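Aromatic-amino-acid:2-oxoglutarate transaminase (PDB 6HND) probably catalyses the pyridoxal-phosphate-dependent transfer of amino groups between aromatic amino acids, and perhaps 2-aminoadipate, and 2-oxo acids. Local coordinates at residues Leu495-Asn498 against Asp499-Leu503. Sequence-based numbering, arbitrary orientation.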
loop_
_atom_site.group_PDB
_atom_site.type_symbol
_atom_site.label_atom_id
_atom_site.label_comp_id
_atom_site.label_asym_id
_atom_site.label_seq_id
_atom_site.Cartn_x
_atom_site.Cartn_y
_atom_site.Cartn_z
ATOM N N LEU B 495 -13.686 -16.055 14.318
ATOM C CA LEU B 495 -14.768 -15.217 13.739
ATOM C C LEU B 495 -15.995 -15.227 14.669
ATOM O O LEU B 495 -16.657 -14.188 14.796
ATOM C CB LEU B 495 -15.122 -15.694 12.319
ATOM C CG LEU B 495 -15.111 -14.612 11.225
ATOM C CD1 LEU B 495 -15.932 -15.046 10.033
ATOM C CD2 LEU B 495 -15.595 -13.236 11.717
ATOM N N ALA B 496 -16.301 -16.353 15.299
ATOM C CA ALA B 496 -17.548 -16.538 16.072
ATOM C C ALA B 496 -17.752 -15.359 17.030
ATOM O O ALA B 496 -16.754 -14.902 17.565
ATOM C CB ALA B 496 -17.458 -17.842 16.823
ATOM N N ASN B 497 -19.001 -14.945 17.261
ATOM C CA ASN B 497 -19.413 -13.836 18.180
ATOM C C ASN B 497 -19.418 -14.301 19.645
ATOM O O ASN B 497 -19.216 -13.455 20.525
ATOM C CB ASN B 497 -20.797 -13.270 17.826
ATOM C CG ASN B 497 -20.842 -12.670 16.440
ATOM O OD1 ASN B 497 -20.151 -11.694 16.160
ATOM N ND2 ASN B 497 -21.629 -13.253 15.552
ATOM N N ASN B 498 -19.636 -15.592 19.897
ATOM C CA ASN B 498 -19.863 -16.129 21.265
ATOM C C ASN B 498 -19.653 -17.653 21.300
ATOM O O ASN B 498 -19.604 -18.313 20.225
ATOM C CB ASN B 498 -21.254 -15.725 21.801
ATOM C CG ASN B 498 -22.398 -16.047 20.854
ATOM O OD1 ASN B 498 -22.610 -17.210 20.509
ATOM N ND2 ASN B 498 -23.135 -15.033 20.407
ATOM N N ASP B 499 -19.565 -18.178 22.518
ATOM C CA ASP B 499 -19.412 -19.613 22.861
ATOM C C ASP B 499 -20.537 -20.431 22.219
ATOM O O ASP B 499 -20.260 -21.563 21.781
ATOM C CB ASP B 499 -19.423 -19.799 24.383
ATOM C CG ASP B 499 -18.311 -19.073 25.118
ATOM O OD1 ASP B 499 -17.429 -18.537 24.458
ATOM O OD2 ASP B 499 -18.348 -19.053 26.345
ATOM N N GLU B 500 -21.760 -19.902 22.191
ATOM C CA GLU B 500 -22.936 -20.618 21.621
ATOM C C GLU B 500 -22.657 -20.932 20.140
ATOM O O GLU B 500 -22.918 -22.082 19.699
ATOM C CB GLU B 500 -24.229 -19.812 21.826
ATOM C CG GLU B 500 -24.651 -19.681 23.288
ATOM C CD GLU B 500 -23.829 -18.713 24.137
ATOM O OE1 GLU B 500 -23.627 -17.558 23.690
ATOM O OE2 GLU B 500 -23.387 -19.113 25.249
ATOM N N GLU B 501 -22.101 -19.973 19.390
ATOM C CA GLU B 501 -21.803 -20.174 17.946
ATOM C C GLU B 501 -20.697 -21.213 17.794
ATOM O O GLU B 501 -20.753 -21.978 16.825
ATOM C CB GLU B 501 -21.439 -18.877 17.262
ATOM C CG GLU B 501 -22.642 -17.995 17.004
ATOM C CD GLU B 501 -22.268 -16.625 16.473
ATOM O OE1 GLU B 501 -21.098 -16.473 16.000
ATOM O OE2 GLU B 501 -23.130 -15.712 16.553
ATOM N N ILE B 502 -19.741 -21.258 18.724
ATOM C CA ILE B 502 -18.612 -22.228 18.630
ATOM C C ILE B 502 -19.144 -23.637 18.882
ATOM O O ILE B 502 -18.823 -24.534 18.067
ATOM C CB ILE B 502 -17.467 -21.849 19.578
ATOM C CG1 ILE B 502 -16.803 -20.567 19.060
ATOM C CG2 ILE B 502 -16.496 -23.017 19.723
ATOM C CD1 ILE B 502 -15.822 -19.939 20.001
ATOM N N LEU B 503 -19.952 -23.819 19.937
ATOM C CA LEU B 503 -20.500 -25.162 20.273
ATOM C C LEU B 503 -21.352 -25.615 19.092
ATOM O O LEU B 503 -21.196 -26.757 18.689
ATOM C CB LEU B 503 -21.276 -25.131 21.599
ATOM C CG LEU B 503 -20.410 -24.859 22.841
ATOM C CD1 LEU B 503 -21.267 -24.607 24.078
ATOM C CD2 LEU B 503 -19.424 -25.991 23.100
#
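Asn498 N-caps helix 499-518, the last helix of this aminotransferase chain of class I type: OD1 of Asn498 accepts from Glu501 N at 3.0 Å. With CG of Asn498 lying between the backbone N and the carbonyl carbon (chi1 52°), OD1 is turned back over the first helical turn, and the donor lies 16° off the carbonyl plane. Glu501 in turn reaches back past Asn498 with an extended chain to grip Asn497 with two good bonds and one weak one. Glu501 OE1 takes the backbone N of Asn497 at 2.9 Å, a nearly straight bond (173°) arriving from above the carboxylate plane. Glu501 OE2 offers its syn lone pair to Asn497 ND2 at 3.0 Å. The further, weak bond runs from Asn497 ND2 to Glu501 OE1. The buried residues Ala496 and Ile502 meet through Ala496 CB and Ile502 CG1 at 3.6 Å, an apolar contact that joins the loop after strand 488-492 to the helix. Farther out, Arg409 of helix 392-418 donates to Ala496 O and touches Ile502, and Leu39 of the second subunit packs on Glu501. The Asn497 amide is held at both ends, ND2 by Glu501 and OD1 by ND2 of Asn47 from the second subunit.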